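PDB 3VGP: transmembrane oligosaccharyl transferase, putative from Archaeoglobus fulgidus, which is a putative membrane oligosaccharyl transferase, represented here by its C-terminal globular domain. Local coordinates for residues Ile108-Ile111 with Val116-Met119; Ile95-Ala100 with Asn126-Thr131. The protein carries 1 engineered substitution. One frame throughout, in Å; residues are numbered along the deposited sequence.

How the contacts relate
Both contacts belong to the helical lobe built on the segment between strand 88-91 and helix 132-138, and both lie on the same side of the chain's centre, their own centres about 12 Å apart. Contact 2 brackets this segment, pairing the loop 95-100 that follows the strand with the end of helix 121-129. Contact 1 is nested inside it and joins the end of helix 105-111 to the connection that leads into helix 121-129. The two touch helix to helix, with Met-109 CE 3.5 Å from Phe-127 CD2, and helix to loop, with Ile-108 CD1 3.7 Å from Ile-95 CB. Apolar packing thus links the loop and both helices.

Contact 1: residues Ile108-Ile111 with Val116-Met119; sequences IMRI and VDLM
Met-109 and Val-116 pack at about a right angle on the inner side of this contact, the selenium of Met-109 resting 3.9 Å from Val-116 CG2. The selenomethionine chain then bends at chi3 (72°), and its methyl meets Met-119 tip to tip, with Met-109 CE 3.6 Å from Met-119 SE. Ile-124 of helix 121-129 touches all three side chains and closes this apolar side. The segments belong to a helix-loop-helix unit: 108-111 ends helix 105-111, while 116-119 begins with a short 3-10 element and turns back through a hydrogen bond from Met-119 N to Val-116 O (2.9 Å), a beta turn of type I geometry. On the solvent side the interaction changes to charge. Arg-110 runs extended from CG to NE and grips Asp-117 side-on, NE reaching OD2 at 3.1 Å and NH2 reaching OD1 at the same distance. Both bonds are nearly straight, and both oxygens lie near the guanidinium plane; the carboxylate is nevertheless turned 35° from that plane, so the donors approach it obliquely from the syn side. Val-116 bridges the two zones, CG2 on Met-109 and CG1 3.5 Å above one guanidinium face, toward its rim.

Contact 2: residues Ile95-Ala100 with Asn126-Thr131; sequences ITMKDA and NFFNHT
Phe-128 and Met-97 are brought together by their first torsions: CG of Phe-128 points anti to its own nitrogen (chi1 175°), sending the ring to the loop, whereas CG of Met-97 stands beside its nitrogen (chi1 -73°) and meets the root of the phenylalanine. Met-97 CG lies 3.7 Å from Phe-128 CB as the two side chains slide past each other in opposite directions. Further bends at chi2 and chi3 then lead the selenium end away, in the direction of Ile-124 and Leu-125 on helix 121-129. The ring receives loop backbone on one face, with Met-97 N 3.9 Å above its plane and over its centre. This buried nitrogen has no conventional hydrogen-bond partner in the model, but its N-H points into the ring face, consistent with an N-H...pi contact. Thr-96 approaches the far end of the ring obliquely, its CB 3.5 Å from Phe-128 CZ. In the fold, the loop between strand 88-91 and helix 105-111 thus lies against the C-terminal turn of helix 121-129, and Phe-105 adds an edge-to-face ring contact with Phe-128. The loop is shaped by an ST turn, in which Lys-98 N donates to Thr-96 OG1 at 3.2 Å; the same hydroxyl also bonds to Asp-93 O. Across the contact, the helix end is held by backbone and side-chain bonds together. Phe-128 O accepts from both Thr-131 N (3.1 Å) and Thr-131 OG1 (2.7 Å), the hydroxyl lying in the carbonyl plane on a lone pair. Two residues earlier in the helix, Asn-126 O accepts from His-130 ND1 at 2.8 Å, almost within the imidazole plane. Thr-131 is at the same time the N-cap of helix 132-138, its hydroxyl bonding to Tyr-134 N.

Contact 1: residues Ile108-Ile111 with Val116-Met119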
loop_
_atom_site.group_PDB
_atom_site.type_symbol
_atom_site.label_atom_id
_atom_site.label_comp_id
_atom_site.label_asym_id
_atom_site.label_seq_id
_atom_site.Cartn_x
_atom_site.Cartn_y
_atom_site.Cartn_z
ATOM N N ILE A 108 10.999 -0.875 -2.639
ATOM C CA ILE A 108 9.846 -0.272 -3.292
ATOM C C ILE A 108 10.329 0.660 -4.402
ATOM O O ILE A 108 9.810 0.632 -5.518
ATOM C CB ILE A 108 8.986 0.518 -2.272
ATOM C CG1 ILE A 108 8.248 -0.464 -1.355
ATOM C CG2 ILE A 108 8.007 1.423 -2.992
ATOM C CD1 ILE A 108 7.493 0.196 -0.197
HETATM N N MSE A 109 11.334 1.477 -4.098
HETATM C CA MSE A 109 11.887 2.391 -5.089
HETATM C C MSE A 109 12.414 1.637 -6.309
HETATM O O MSE A 109 12.177 2.053 -7.444
HETATM C CB MSE A 109 13.009 3.231 -4.476
HETATM C CG MSE A 109 12.525 4.302 -3.518
HETATM SE SE MSE A 109 13.947 5.518 -3.047
HETATM C CE MSE A 109 14.081 6.438 -4.739
ATOM N N ARG A 110 13.120 0.531 -6.082
ATOM C CA ARG A 110 13.660 -0.260 -7.187
ATOM C C ARG A 110 12.554 -0.781 -8.097
ATOM O O ARG A 110 12.654 -0.689 -9.321
ATOM C CB ARG A 110 14.478 -1.450 -6.669
ATOM C CG ARG A 110 15.718 -1.067 -5.884
ATOM C CD ARG A 110 16.700 -2.224 -5.787
ATOM N NE ARG A 110 17.793 -1.918 -4.870
ATOM C CZ ARG A 110 17.692 -1.986 -3.547
ATOM N NH1 ARG A 110 16.548 -2.359 -2.987
ATOM N NH2 ARG A 110 18.729 -1.676 -2.782
ATOM N N ILE A 111 11.505 -1.335 -7.496
ATOM C CA ILE A 111 10.383 -1.871 -8.261
ATOM C C ILE A 111 9.690 -0.763 -9.052
ATOM O O ILE A 111 9.169 -1.002 -10.146
ATOM C CB ILE A 111 9.361 -2.565 -7.333
ATOM C CG1 ILE A 111 10.007 -3.790 -6.681
ATOM C CG2 ILE A 111 8.121 -2.969 -8.118
ATOM C CD1 ILE A 111 10.484 -4.838 -7.666
ATOM N N VAL A 116 17.861 3.458 -6.835
ATOM C CA VAL A 116 18.143 3.844 -5.457
ATOM C C VAL A 116 19.584 3.598 -5.010
ATOM O O VAL A 116 20.099 4.312 -4.146
ATOM C CB VAL A 116 17.193 3.102 -4.485
ATOM C CG1 VAL A 116 17.492 1.614 -4.500
ATOM C CG2 VAL A 116 17.331 3.668 -3.085
ATOM N N ASP A 117 20.229 2.597 -5.599
ATOM C CA ASP A 117 21.600 2.257 -5.238
ATOM C C ASP A 117 22.630 3.310 -5.629
ATOM O O ASP A 117 23.782 3.250 -5.191
ATOM C CB ASP A 117 21.968 0.897 -5.832
ATOM C CG ASP A 117 21.173 -0.237 -5.205
ATOM O OD1 ASP A 117 21.226 -0.379 -3.964
ATOM O OD2 ASP A 117 20.493 -0.978 -5.947
ATOM N N LEU A 118 22.215 4.271 -6.452
ATOM C CA LEU A 118 23.093 5.359 -6.869
ATOM C C LEU A 118 22.746 6.590 -6.043
ATOM O O LEU A 118 23.155 7.709 -6.360
ATOM C CB LEU A 118 22.906 5.671 -8.356
ATOM C CG LEU A 118 23.321 4.603 -9.369
ATOM C CD1 LEU A 118 23.089 5.135 -10.781
ATOM C CD2 LEU A 118 24.790 4.247 -9.174
HETATM N N MSE A 119 21.976 6.375 -4.980
HETATM C CA MSE A 119 21.571 7.462 -4.104
HETATM C C MSE A 119 22.166 7.291 -2.709
HETATM O O MSE A 119 22.330 6.170 -2.227
HETATM C CB MSE A 119 20.048 7.506 -4.000
HETATM C CG MSE A 119 19.343 7.750 -5.317
HETATM SE SE MSE A 119 17.433 7.580 -5.116
HETATM C CE MSE A 119 17.111 9.167 -4.085
#

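Contact 2: residues Ile95-Ala100 with Asn126-Thr131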
loop_
_atom_site.group_PDB
_atom_site.type_symbol
_atom_site.label_atom_id
_atom_site.label_comp_id
_atom_site.label_asym_id
_atom_site.label_seq_id
_atom_site.Cartn_x
_atom_site.Cartn_y
_atom_site.Cartn_z
ATOM N N ILE A 95 7.803 0.039 5.639
ATOM C CA ILE A 95 7.994 0.527 4.276
ATOM C C ILE A 95 8.394 1.994 4.210
ATOM O O ILE A 95 8.453 2.587 3.128
ATOM C CB ILE A 95 6.733 0.284 3.386
ATOM C CG1 ILE A 95 5.523 1.053 3.918
ATOM C CG2 ILE A 95 6.413 -1.196 3.354
ATOM C CD1 ILE A 95 4.331 1.001 2.966
ATOM N N THR A 96 8.688 2.576 5.371
ATOM C CA THR A 96 9.093 3.975 5.446
ATOM C C THR A 96 10.571 4.057 5.809
ATOM O O THR A 96 11.217 3.035 6.046
ATOM C CB THR A 96 8.299 4.734 6.518
ATOM O OG1 THR A 96 8.801 4.402 7.821
ATOM C CG2 THR A 96 6.818 4.358 6.438
HETATM N N MSE A 97 11.101 5.274 5.856
HETATM C CA MSE A 97 12.507 5.470 6.186
HETATM C C MSE A 97 12.744 5.732 7.669
HETATM O O MSE A 97 13.705 6.400 8.042
HETATM C CB MSE A 97 13.090 6.611 5.349
HETATM C CG MSE A 97 13.316 6.244 3.881
HETATM SE SE MSE A 97 14.546 4.760 3.630
HETATM C CE MSE A 97 16.192 5.672 4.054
ATOM N N LYS A 98 11.867 5.195 8.513
ATOM C CA LYS A 98 11.999 5.362 9.957
ATOM C C LYS A 98 13.369 4.848 10.395
ATOM O O LYS A 98 14.069 5.489 11.181
ATOM C CB LYS A 98 10.889 4.587 10.674
ATOM C CG LYS A 98 10.966 4.606 12.197
ATOM C CD LYS A 98 9.746 3.915 12.804
ATOM C CE LYS A 98 9.799 3.879 14.331
ATOM N NZ LYS A 98 10.832 2.945 14.859
ATOM N N ASP A 99 13.747 3.688 9.870
ATOM C CA ASP A 99 15.033 3.077 10.184
ATOM C C ASP A 99 15.719 2.746 8.864
ATOM O O ASP A 99 15.302 1.832 8.158
ATOM C CB ASP A 99 14.826 1.791 10.984
ATOM C CG ASP A 99 16.131 1.209 11.498
ATOM O OD1 ASP A 99 17.165 1.343 10.809
ATOM O OD2 ASP A 99 16.118 0.602 12.589
ATOM N N ALA A 100 16.768 3.490 8.534
ATOM C CA ALA A 100 17.490 3.271 7.284
ATOM C C ALA A 100 18.079 1.867 7.180
ATOM O O ALA A 100 18.334 1.381 6.077
ATOM C CB ALA A 100 18.596 4.313 7.131
ATOM N N ASN A 126 15.321 12.178 1.598
ATOM C CA ASN A 126 14.714 13.357 1.004
ATOM C C ASN A 126 13.653 12.948 -0.022
ATOM O O ASN A 126 12.581 13.552 -0.093
ATOM C CB ASN A 126 15.789 14.225 0.345
ATOM C CG ASN A 126 15.235 15.530 -0.176
ATOM O OD1 ASN A 126 14.603 16.285 0.563
ATOM N ND2 ASN A 126 15.469 15.804 -1.454
ATOM N N PHE A 127 13.951 11.920 -0.811
ATOM C CA PHE A 127 13.006 11.433 -1.810
ATOM C C PHE A 127 11.754 10.974 -1.071
ATOM O O PHE A 127 10.642 11.388 -1.391
ATOM C CB PHE A 127 13.592 10.244 -2.582
ATOM C CG PHE A 127 12.714 9.754 -3.702
ATOM C CD1 PHE A 127 12.798 10.322 -4.970
ATOM C CD2 PHE A 127 11.789 8.736 -3.484
ATOM C CE1 PHE A 127 11.973 9.883 -6.005
ATOM C CE2 PHE A 127 10.959 8.290 -4.511
ATOM C CZ PHE A 127 11.052 8.866 -5.776
ATOM N N PHE A 128 11.951 10.114 -0.078
ATOM C CA PHE A 128 10.842 9.590 0.714
ATOM C C PHE A 128 9.944 10.693 1.279
ATOM O O PHE A 128 8.720 10.608 1.202
ATOM C CB PHE A 128 11.372 8.741 1.875
ATOM C CG PHE A 128 10.297 8.274 2.809
ATOM C CD1 PHE A 128 9.468 7.213 2.459
ATOM C CD2 PHE A 128 10.058 8.944 4.005
ATOM C CE1 PHE A 128 8.417 6.833 3.279
ATOM C CE2 PHE A 128 9.003 8.569 4.831
ATOM C CZ PHE A 128 8.181 7.511 4.463
ATOM N N ASN A 129 10.548 11.737 1.841
ATOM C CA ASN A 129 9.761 12.815 2.430
ATOM C C ASN A 129 8.849 13.582 1.475
ATOM O O ASN A 129 7.954 14.301 1.924
ATOM C CB ASN A 129 10.670 13.801 3.167
ATOM C CG ASN A 129 11.350 13.178 4.372
ATOM O OD1 ASN A 129 10.843 12.226 4.970
ATOM N ND2 ASN A 129 12.498 13.726 4.749
ATOM N N HIS A 130 9.059 13.442 0.170
ATOM C CA HIS A 130 8.205 14.140 -0.787
ATOM C C HIS A 130 7.182 13.226 -1.452
ATOM O O HIS A 130 6.474 13.647 -2.364
ATOM C CB HIS A 130 9.043 14.819 -1.874
ATOM C CG HIS A 130 9.864 15.969 -1.378
ATOM N ND1 HIS A 130 11.036 15.799 -0.674
ATOM C CD2 HIS A 130 9.675 17.307 -1.478
ATOM C CE1 HIS A 130 11.536 16.981 -0.363
ATOM N NE2 HIS A 130 10.730 17.913 -0.838
ATOM N N THR A 131 7.093 11.983 -0.989
ATOM C CA THR A 131 6.163 11.020 -1.585
ATOM C C THR A 131 4.787 11.026 -0.940
ATOM O O THR A 131 4.589 11.580 0.140
ATOM C CB THR A 131 6.685 9.578 -1.463
ATOM O OG1 THR A 131 6.736 9.211 -0.077
ATOM C CG2 THR A 131 8.075 9.455 -2.066
#